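Local structure of putative diflavin flavoprotein A 3 (Nostoc sp., 3FNI) at residues T141-G144 and Q145-T148; P128-N131 and T132-L135; S108-N112 and L113-T117; R51-V54 and G55-G59. The protein probably mediates electron transfer from NADH to oxygen, reducing it to water, and is represented here by its flavodoxin-like domain. One frame throughout, in Å; residues are numbered along the deposited sequence.

All four contacts belong to one flavodoxin-like domain, a five-stranded parallel sheet of order 2-1-3-4-5 with helices on both faces. Along the chain interaction 4 comes first, then 3, 2 and 1. Interactions 4 and 3 are the turns from helix 47-55 into strand 57-63 and from helix 103-112 into strand 116-117; their centres lie about 16 Å apart. Interactions 2 and 1 share helix 130-152, the first at its start and the second further along, with centres about 19 Å apart. Interaction 1 touches both turns, through Trp-146 against Thr-116 and Val-147 against Thr-58. The last helix is thus packed against the strands that these turns lead into.

Interaction 1: T141-G144 and Q145-T148; sequences TDLG and QWVT
Gln-145 lays its amide end over the methyl of Thr-141 one helical turn back, with OE1 3.8 Å from Thr-141 CG2; the two side chains run at a slant to each other. Water 1 lies between that amide and Asp-142, 2.6 Å from Asp-142 OD1 and 2.5 Å from Gln-145 OE1; it has more acceptors around it than protons and may not serve both at once. Carboxylate and amide planes are turned only 24° apart. Thr-141 OG1 looks elsewhere, bonding to Gly-28 O on helix 18-31 and to Glu-137. Between these residues run the i to i+4 bonds of helix 130-152, among them Val-147 N to Leu-143 O at 2.8 Å.

Leu-143, its CG opposite the backbone N (chi1 -180°), brings CD1 to 4.3 Å from Trp-146 CE3 and 4.4 Å from Val-147 CG2. That valine methyl lies at the edge of the indole, in its plane. Leu-143 and Trp-146 both rest on Ala-89 of the sheet, and Val-147 on Thr-58.

Thr-148 adds a second grip on Gly-144 O: besides its backbone N, its hydroxyl OG1 donates at 3.0 Å, and the two donors approach from opposite faces of the carbonyl plane. With OG1 on the far side from its own carbonyl carbon (chi1 -60°), the hydroxyl reaches back to that oxygen. A valine in place of Thr-148 would probably leave Gly-144 O held from this residue by the backbone N-H alone. The helix is thus two-sided: an apolar row against the sheet, and a polar row where Asp-142 OD1 lies close to the like-charged Glu-138 and water 1 may ease the charge on Asp-142.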
loop_
_atom_site.group_PDB
_atom_site.type_symbol
_atom_site.label_atom_id
_atom_site.label_comp_id
_atom_site.label_asym_id
_atom_site.label_seq_id
_atom_site.Cartn_x
_atom_site.Cartn_y
_atom_site.Cartn_z
ATOM N N THR A 141 1.324 -6.034 -10.395
ATOM C CA THR A 141 1.292 -5.796 -11.828
ATOM C C THR A 141 0.007 -5.067 -12.198
ATOM O O THR A 141 0.038 -4.082 -12.929
ATOM C CB THR A 141 1.357 -7.124 -12.599
ATOM O OG1 THR A 141 2.644 -7.717 -12.409
ATOM C CG2 THR A 141 1.119 -6.904 -14.077
ATOM N N ASP A 142 -1.118 -5.560 -11.685
ATOM C CA ASP A 142 -2.415 -4.959 -11.961
ATOM C C ASP A 142 -2.436 -3.473 -11.637
ATOM O O ASP A 142 -2.926 -2.671 -12.427
ATOM C CB ASP A 142 -3.512 -5.665 -11.158
ATOM C CG ASP A 142 -3.942 -6.974 -11.781
ATOM O OD1 ASP A 142 -3.212 -7.489 -12.657
ATOM O OD2 ASP A 142 -5.010 -7.495 -11.388
ATOM N N LEU A 143 -1.914 -3.115 -10.468
ATOM C CA LEU A 143 -1.877 -1.725 -10.043
ATOM C C LEU A 143 -0.936 -0.939 -10.934
ATOM O O LEU A 143 -1.234 0.185 -11.321
ATOM C CB LEU A 143 -1.413 -1.622 -8.587
ATOM C CG LEU A 143 -1.349 -0.193 -8.033
ATOM C CD1 LEU A 143 -2.722 0.475 -8.162
ATOM C CD2 LEU A 143 -0.888 -0.220 -6.561
ATOM N N GLY A 144 0.207 -1.542 -11.253
ATOM C CA GLY A 144 1.178 -0.892 -12.114
ATOM C C GLY A 144 0.581 -0.600 -13.479
ATOM O O GLY A 144 0.854 0.447 -14.064
ATOM N N GLN A 145 -0.234 -1.527 -13.984
ATOM C CA GLN A 145 -0.876 -1.351 -15.284
ATOM C C GLN A 145 -1.933 -0.259 -15.187
ATOM O O GLN A 145 -2.092 0.544 -16.101
ATOM C CB GLN A 145 -1.525 -2.658 -15.751
ATOM C CG GLN A 145 -0.537 -3.800 -15.984
ATOM C CD GLN A 145 -1.199 -5.049 -16.538
ATOM O OE1 GLN A 145 -2.014 -5.682 -15.871
ATOM N NE2 GLN A 145 -0.855 -5.404 -17.768
ATOM N N TRP A 146 -2.652 -0.237 -14.069
ATOM C CA TRP A 146 -3.681 0.762 -13.855
ATOM C C TRP A 146 -3.032 2.147 -13.841
ATOM O O TRP A 146 -3.521 3.074 -14.487
ATOM C CB TRP A 146 -4.400 0.500 -12.535
ATOM C CG TRP A 146 -5.494 1.474 -12.253
ATOM C CD1 TRP A 146 -6.808 1.376 -12.629
ATOM C CD2 TRP A 146 -5.371 2.715 -11.546
ATOM N NE1 TRP A 146 -7.507 2.480 -12.195
ATOM C CE2 TRP A 146 -6.650 3.315 -11.527
ATOM C CE3 TRP A 146 -4.302 3.376 -10.923
ATOM C CZ2 TRP A 146 -6.889 4.545 -10.914
ATOM C CZ3 TRP A 146 -4.538 4.603 -10.312
ATOM C CH2 TRP A 146 -5.825 5.172 -10.311
ATOM N N VAL A 147 -1.927 2.280 -13.106
ATOM C CA VAL A 147 -1.190 3.544 -13.020
ATOM C C VAL A 147 -0.761 3.993 -14.419
ATOM O O VAL A 147 -0.908 5.166 -14.786
ATOM C CB VAL A 147 0.080 3.400 -12.124
ATOM C CG1 VAL A 147 0.970 4.638 -12.253
ATOM C CG2 VAL A 147 -0.328 3.205 -10.664
ATOM N N THR A 148 -0.226 3.061 -15.202
ATOM C CA THR A 148 0.208 3.386 -16.557
ATOM C C THR A 148 -0.963 3.911 -17.387
ATOM O O THR A 148 -0.848 4.954 -18.033
ATOM C CB THR A 148 0.813 2.164 -17.259
ATOM O OG1 THR A 148 1.943 1.704 -16.512
ATOM C CG2 THR A 148 1.258 2.528 -18.678
HETATM O O HOH W 1 -2.653 -8.028 -15.118
#

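Interaction 2: P128-N131 and T132-L135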
loop_
_atom_site.group_PDB
_atom_site.type_symbol
_atom_site.label_atom_id
_atom_site.label_comp_id
_atom_site.label_asym_id
_atom_site.label_seq_id
_atom_site.Cartn_x
_atom_site.Cartn_y
_atom_site.Cartn_z
ATOM N N PRO A 128 2.114 -17.760 4.399
ATOM C CA PRO A 128 2.224 -17.505 2.960
ATOM C C PRO A 128 2.965 -18.605 2.213
ATOM O O PRO A 128 3.970 -19.120 2.694
ATOM C CB PRO A 128 2.970 -16.172 2.897
ATOM C CG PRO A 128 2.577 -15.505 4.185
ATOM C CD PRO A 128 2.670 -16.637 5.170
ATOM N N THR A 129 2.449 -18.955 1.037
ATOM C CA THR A 129 3.034 -19.978 0.173
ATOM C C THR A 129 3.495 -19.273 -1.100
ATOM O O THR A 129 3.349 -18.053 -1.221
ATOM C CB THR A 129 1.988 -21.038 -0.215
ATOM O OG1 THR A 129 0.919 -20.409 -0.931
ATOM C CG2 THR A 129 1.422 -21.708 1.025
ATOM N N GLU A 130 4.047 -20.019 -2.054
ATOM C CA GLU A 130 4.476 -19.381 -3.294
ATOM C C GLU A 130 3.262 -18.959 -4.120
ATOM O O GLU A 130 3.375 -18.107 -4.991
ATOM C CB GLU A 130 5.403 -20.304 -4.109
ATOM C CG GLU A 130 6.804 -20.457 -3.503
ATOM C CD GLU A 130 7.478 -19.112 -3.181
ATOM O OE1 GLU A 130 8.184 -19.029 -2.143
ATOM O OE2 GLU A 130 7.308 -18.142 -3.961
ATOM N N ASN A 131 2.102 -19.547 -3.840
ATOM C CA ASN A 131 0.875 -19.188 -4.561
ATOM C C ASN A 131 0.404 -17.841 -4.017
ATOM O O ASN A 131 -0.248 -17.064 -4.711
ATOM C CB ASN A 131 -0.216 -20.235 -4.320
ATOM C CG ASN A 131 0.083 -21.559 -4.984
ATOM O OD1 ASN A 131 -0.451 -22.595 -4.592
ATOM N ND2 ASN A 131 0.927 -21.532 -6.008
ATOM N N THR A 132 0.733 -17.598 -2.751
ATOM C CA THR A 132 0.409 -16.364 -2.041
ATOM C C THR A 132 1.237 -15.220 -2.623
ATOM O O THR A 132 0.717 -14.160 -2.972
ATOM C CB THR A 132 0.767 -16.503 -0.545
ATOM O OG1 THR A 132 -0.068 -17.501 0.046
ATOM C CG2 THR A 132 0.593 -15.181 0.193
ATOM N N TYR A 133 2.538 -15.454 -2.730
ATOM C CA TYR A 133 3.439 -14.450 -3.255
ATOM C C TYR A 133 3.247 -14.214 -4.733
ATOM O O TYR A 133 3.555 -13.135 -5.230
ATOM C CB TYR A 133 4.883 -14.845 -2.980
ATOM C CG TYR A 133 5.203 -14.886 -1.513
ATOM C CD1 TYR A 133 4.878 -13.811 -0.679
ATOM C CD2 TYR A 133 5.841 -15.993 -0.951
ATOM C CE1 TYR A 133 5.184 -13.839 0.674
ATOM C CE2 TYR A 133 6.151 -16.030 0.399
ATOM C CZ TYR A 133 5.822 -14.955 1.205
ATOM O OH TYR A 133 6.139 -14.995 2.543
ATOM N N LYS A 134 2.745 -15.227 -5.434
ATOM C CA LYS A 134 2.503 -15.112 -6.864
ATOM C C LYS A 134 1.276 -14.232 -7.050
ATOM O O LYS A 134 1.150 -13.527 -8.043
ATOM C CB LYS A 134 2.246 -16.489 -7.482
ATOM C CG LYS A 134 2.054 -16.453 -8.991
ATOM C CD LYS A 134 1.500 -17.769 -9.544
ATOM C CE LYS A 134 2.368 -18.974 -9.178
ATOM N NZ LYS A 134 3.775 -18.903 -9.701
ATOM N N LEU A 135 0.371 -14.291 -6.080
ATOM C CA LEU A 135 -0.847 -13.500 -6.109
ATOM C C LEU A 135 -0.485 -12.030 -5.886
ATOM O O LEU A 135 -0.979 -11.153 -6.592
ATOM C CB LEU A 135 -1.800 -13.981 -5.014
ATOM C CG LEU A 135 -3.133 -13.243 -4.854
ATOM C CD1 LEU A 135 -4.010 -13.468 -6.085
ATOM C CD2 LEU A 135 -3.840 -13.747 -3.601
HETATM O O HOH W 2 6.766 -17.524 3.628
#
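A capping box formed by Thr-129 and Thr-132 starts helix 130-152, the last helix of the flavodoxin-like domain. Thr-129, at the N-cap, gives its backbone N-H to Thr-132 OG1 at 3.1 Å in an almost straight bond (178°). Thr-132 OG1, anti to its own carbonyl carbon (chi1 -65°), lies beside that N-H. Thr-129 OG1 accepts a weak bond from Asn-131 N. Thr-129 O takes the first i to i+4 bond, from Tyr-133 N.

Just outside the box, Pro-128 and Tyr-133 make the contact of a hydrophobic staple, between the residue before the N-cap and the fourth after it. Pro-128 CB meets the phenol end of the ring obliquely, 3.5 Å from Tyr-133 CZ, while Thr-132 CG2 comes within 3.7 Å of the same CB. Glu-130 OE2 stands at the ring edge, 4.0 Å from Tyr-133 CD2. Tyr-17 and Leu-21 also pack on the tyrosine, joining the helix start to helix 18-31. An alanine in place of Tyr-133 would probably open a gap beside Pro-128 and strip water 2 of its phenol partner. That water lies at the ring edge, in the ring plane, 2.8 Å from Tyr-133 OH, and donates weakly to Pro-128 O.

Interaction 3: S108-N112 and L113-T117; sequences SKFRN and LGLTT
Phe-110 and Arg-111 offer their carbonyls to Leu-115 and Gly-114 through backbone hydrogen bonds, in a Schellman motif that ends helix 103-112. Gly-114 N donates to Arg-111 O at 3.1 Å, and although the hydrogen bond is fairly straight, the donor stands far above the carbonyl plane, 68° out of it. The longer, six-residue bond, Leu-115 N to Phe-110 O at 3.4 Å, is weak. Leu-113 N makes two weak bonds, to Lys-109 O and to Phe-110 O. Gly-114 carries the positive phi (102°) that turns the chain out of the helix; a side chain at these angles would be jammed against the carbonyl O of Leu-113.

The apolar contact is between Leu-115 and Phe-110, on the side packed against strand 89-93. Leu-115, leaving the corner, brings CD2 to 3.8 Å from Phe-110 CD1, meeting the ring obliquely. With Leu-115 CG lying opposite its own carbonyl carbon (chi1 -72°), the branch reaches back to the helix. Both residues rest on Val-90 of that strand, and Leu-81 of helix 70-83 also touches the phenyl ring.

A third kind joins a charged group and a methyl. The Arg-111 chain, bent at chi3, brings its guanidinium edge, in plane, to Thr-117 CG2; the approach of NH2 is short enough to be doubtful in detail.

The corner thus closes the beta-alpha-beta unit of strand 89-93, helix 103-112 and strand 116-117: main-chain bonds, most of them weak, engage the last carbonyls of the helix, and the buried Phe-110 and Leu-115 fasten the turn to the sheet by apolar packing.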
loop_
_atom_site.group_PDB
_atom_site.type_symbol
_atom_site.label_atom_id
_atom_site.label_comp_id
_atom_site.label_asym_id
_atom_site.label_seq_id
_atom_site.Cartn_x
_atom_site.Cartn_y
_atom_site.Cartn_z
ATOM N N SER A 108 -12.758 0.323 3.915
ATOM C CA SER A 108 -13.938 1.176 3.781
ATOM C C SER A 108 -13.624 2.668 3.900
ATOM O O SER A 108 -14.310 3.500 3.310
ATOM C CB SER A 108 -14.990 0.789 4.826
ATOM O OG SER A 108 -15.417 -0.555 4.660
ATOM N N LYS A 109 -12.602 3.012 4.671
ATOM C CA LYS A 109 -12.243 4.412 4.804
ATOM C C LYS A 109 -11.727 4.955 3.478
ATOM O O LYS A 109 -12.011 6.091 3.126
ATOM C CB LYS A 109 -11.187 4.607 5.889
ATOM C CG LYS A 109 -11.730 4.453 7.286
ATOM C CD LYS A 109 -10.713 4.892 8.311
ATOM C CE LYS A 109 -11.286 4.786 9.709
ATOM N NZ LYS A 109 -10.401 5.441 10.711
ATOM N N PHE A 110 -10.980 4.148 2.731
ATOM C CA PHE A 110 -10.457 4.624 1.457
ATOM C C PHE A 110 -11.558 4.670 0.413
ATOM O O PHE A 110 -11.629 5.601 -0.393
ATOM C CB PHE A 110 -9.306 3.741 0.969
ATOM C CG PHE A 110 -8.008 3.994 1.674
ATOM C CD1 PHE A 110 -7.284 5.162 1.438
ATOM C CD2 PHE A 110 -7.509 3.065 2.585
ATOM C CE1 PHE A 110 -6.075 5.399 2.099
ATOM C CE2 PHE A 110 -6.306 3.285 3.254
ATOM C CZ PHE A 110 -5.583 4.456 3.014
ATOM N N ARG A 111 -12.426 3.669 0.429
ATOM C CA ARG A 111 -13.522 3.629 -0.526
ATOM C C ARG A 111 -14.467 4.811 -0.316
ATOM O O ARG A 111 -15.003 5.359 -1.278
ATOM C CB ARG A 111 -14.298 2.315 -0.400
ATOM C CG ARG A 111 -15.534 2.272 -1.283
ATOM C CD ARG A 111 -16.101 0.873 -1.384
ATOM N NE ARG A 111 -15.181 -0.023 -2.068
ATOM C CZ ARG A 111 -15.393 -1.322 -2.241
ATOM N NH1 ARG A 111 -16.502 -1.877 -1.775
ATOM N NH2 ARG A 111 -14.501 -2.062 -2.885
ATOM N N ASN A 112 -14.662 5.203 0.941
ATOM C CA ASN A 112 -15.538 6.325 1.256
ATOM C C ASN A 112 -14.929 7.623 0.732
ATOM O O ASN A 112 -15.646 8.567 0.406
ATOM C CB ASN A 112 -15.754 6.440 2.771
ATOM C CG ASN A 112 -17.023 7.215 3.128
ATOM O OD1 ASN A 112 -18.134 6.771 2.836
ATOM N ND2 ASN A 112 -16.860 8.377 3.764
ATOM N N LEU A 113 -13.605 7.668 0.649
ATOM C CA LEU A 113 -12.928 8.867 0.173
ATOM C C LEU A 113 -12.905 8.976 -1.344
ATOM O O LEU A 113 -12.418 9.963 -1.886
ATOM C CB LEU A 113 -11.497 8.915 0.717
ATOM C CG LEU A 113 -11.359 9.115 2.229
ATOM C CD1 LEU A 113 -9.881 9.074 2.618
ATOM C CD2 LEU A 113 -11.966 10.448 2.631
ATOM N N GLY A 114 -13.424 7.961 -2.027
ATOM C CA GLY A 114 -13.455 8.001 -3.477
ATOM C C GLY A 114 -12.398 7.193 -4.208
ATOM O O GLY A 114 -12.558 6.918 -5.395
ATOM N N LEU A 115 -11.321 6.807 -3.530
ATOM C CA LEU A 115 -10.270 6.031 -4.192
ATOM C C LEU A 115 -10.793 4.735 -4.800
ATOM O O LEU A 115 -11.850 4.235 -4.415
ATOM C CB LEU A 115 -9.137 5.691 -3.223
ATOM C CG LEU A 115 -8.204 6.813 -2.780
ATOM C CD1 LEU A 115 -8.896 7.698 -1.744
ATOM C CD2 LEU A 115 -6.947 6.195 -2.206
ATOM N N THR A 116 -10.053 4.187 -5.754
ATOM C CA THR A 116 -10.476 2.934 -6.368
ATOM C C THR A 116 -9.665 1.794 -5.754
ATOM O O THR A 116 -8.501 1.973 -5.412
ATOM C CB THR A 116 -10.273 2.947 -7.899
ATOM O OG1 THR A 116 -8.879 2.886 -8.198
ATOM C CG2 THR A 116 -10.847 4.214 -8.503
ATOM N N THR A 117 -10.287 0.628 -5.590
ATOM C CA THR A 117 -9.580 -0.509 -5.027
ATOM C C THR A 117 -8.657 -1.049 -6.109
ATOM O O THR A 117 -9.114 -1.462 -7.177
ATOM C CB THR A 117 -10.546 -1.620 -4.584
ATOM O OG1 THR A 117 -11.085 -2.281 -5.738
ATOM C CG2 THR A 117 -11.672 -1.034 -3.777
#

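Interaction 4: R51-V54 and G55-G59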
loop_
_atom_site.group_PDB
_atom_site.type_symbol
_atom_site.label_atom_id
_atom_site.label_comp_id
_atom_site.label_asym_id
_atom_site.label_seq_id
_atom_site.Cartn_x
_atom_site.Cartn_y
_atom_site.Cartn_z
ATOM N N ARG A 51 3.175 13.757 3.649
ATOM C CA ARG A 51 2.007 14.271 2.928
ATOM C C ARG A 51 2.397 14.513 1.474
ATOM O O ARG A 51 1.608 14.286 0.560
ATOM C CB ARG A 51 1.527 15.605 3.510
ATOM C CG ARG A 51 0.954 15.556 4.909
ATOM C CD ARG A 51 0.135 16.821 5.193
ATOM N NE ARG A 51 -0.494 16.775 6.510
ATOM C CZ ARG A 51 0.176 16.806 7.657
ATOM N NH1 ARG A 51 1.501 16.896 7.653
ATOM N NH2 ARG A 51 -0.474 16.725 8.808
ATOM N N GLU A 52 3.620 14.995 1.281
ATOM C CA GLU A 52 4.138 15.279 -0.044
ATOM C C GLU A 52 4.329 14.017 -0.854
ATOM O O GLU A 52 4.109 14.008 -2.065
ATOM C CB GLU A 52 5.488 15.967 0.040
ATOM C CG GLU A 52 5.464 17.410 0.445
ATOM C CD GLU A 52 6.788 18.061 0.146
ATOM O OE1 GLU A 52 7.800 17.670 0.774
ATOM O OE2 GLU A 52 6.821 18.946 -0.737
ATOM N N LEU A 53 4.779 12.961 -0.188
ATOM C CA LEU A 53 5.011 11.698 -0.868
ATOM C C LEU A 53 3.697 11.125 -1.352
ATOM O O LEU A 53 3.562 10.767 -2.521
ATOM C CB LEU A 53 5.709 10.706 0.064
ATOM C CG LEU A 53 5.688 9.221 -0.310
ATOM C CD1 LEU A 53 5.981 9.003 -1.790
ATOM C CD2 LEU A 53 6.717 8.518 0.544
ATOM N N VAL A 54 2.732 11.037 -0.447
ATOM C CA VAL A 54 1.422 10.513 -0.802
ATOM C C VAL A 54 0.860 11.364 -1.930
ATOM O O VAL A 54 0.253 10.847 -2.870
ATOM C CB VAL A 54 0.461 10.558 0.404
ATOM C CG1 VAL A 54 -0.950 10.208 -0.042
ATOM C CG2 VAL A 54 0.935 9.576 1.476
ATOM N N GLY A 55 1.082 12.670 -1.825
ATOM C CA GLY A 55 0.605 13.601 -2.827
ATOM C C GLY A 55 1.107 13.349 -4.239
ATOM O O GLY A 55 0.385 13.593 -5.209
ATOM N N ARG A 56 2.339 12.870 -4.373
ATOM C CA ARG A 56 2.872 12.614 -5.704
ATOM C C ARG A 56 2.797 11.150 -6.140
ATOM O O ARG A 56 3.394 10.773 -7.148
ATOM C CB ARG A 56 4.307 13.132 -5.818
ATOM C CG ARG A 56 5.306 12.416 -4.955
ATOM C CD ARG A 56 6.717 12.888 -5.277
ATOM N NE ARG A 56 7.711 12.277 -4.402
ATOM C CZ ARG A 56 8.075 10.998 -4.444
ATOM N NH1 ARG A 56 7.538 10.164 -5.322
ATOM N NH2 ARG A 56 8.979 10.552 -3.593
ATOM N N CYS A 57 2.059 10.332 -5.394
ATOM C CA CYS A 57 1.885 8.922 -5.759
ATOM C C CYS A 57 0.564 8.747 -6.510
ATOM O O CYS A 57 -0.465 9.282 -6.102
ATOM C CB CYS A 57 1.895 8.020 -4.513
ATOM S SG CYS A 57 3.562 7.740 -3.787
ATOM N N THR A 58 0.602 8.005 -7.613
ATOM C CA THR A 58 -0.590 7.748 -8.414
ATOM C C THR A 58 -1.264 6.497 -7.843
ATOM O O THR A 58 -2.483 6.347 -7.918
ATOM C CB THR A 58 -0.217 7.514 -9.904
ATOM O OG1 THR A 58 0.584 8.608 -10.368
ATOM C CG2 THR A 58 -1.460 7.414 -10.774
ATOM N N GLY A 59 -0.453 5.612 -7.264
ATOM C CA GLY A 59 -0.964 4.385 -6.672
ATOM C C GLY A 59 -0.521 4.201 -5.227
ATOM O O GLY A 59 0.475 4.786 -4.803
#
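Arg-51 to Gly-55 is the last regular turn of helix 47-55, closed by Gly-55 N donating to Arg-51 O at 2.9 Å. One residue on, the pattern frays: Arg-56, the first to leave helical angles, splits its N-H between Glu-52 O and Leu-53 O, both weakly. Cys-57 N then takes the tighter step to Val-54 O, 3.1 Å away; the N-H points well at the oxygen (161°), but the donor sits 66° above the carbonyl plane. Beyond this the chain enters strand 57-63, where Thr-58 is bonded to Ser-6 and Gly-59 to Gly-8 of the neighbouring strand.

Leu-53 carries the side-chain contact. Through a chi1 of 163°, with CG roughly opposite the backbone N, its CD1 reaches forward between two partners. It lies over one face of the Arg-56 guanidinium, 3.7 Å above the plane and offset toward the rim, with NH2 of Arg-56 the nearest atom of that group at 3.8 Å. The same methyl also meets Cys-57 SG at 3.4 Å, a close fit of sulfur against carbon. Leu-53 also packs on Val-39, and Val-54 turns to Ser-83 and Val-84.

Arg-56, straight from CG to NE, has its charged end fixed by a salt bridge from NH2 to Asp-37 of strand 35-40. The guanidinium is therefore used in two ways, NH2 for the salt bridge to Asp-37 and one flat face for a leucine methyl, and the salt bridge probably limits how the guanidinium can turn against the Leu-53 methyl.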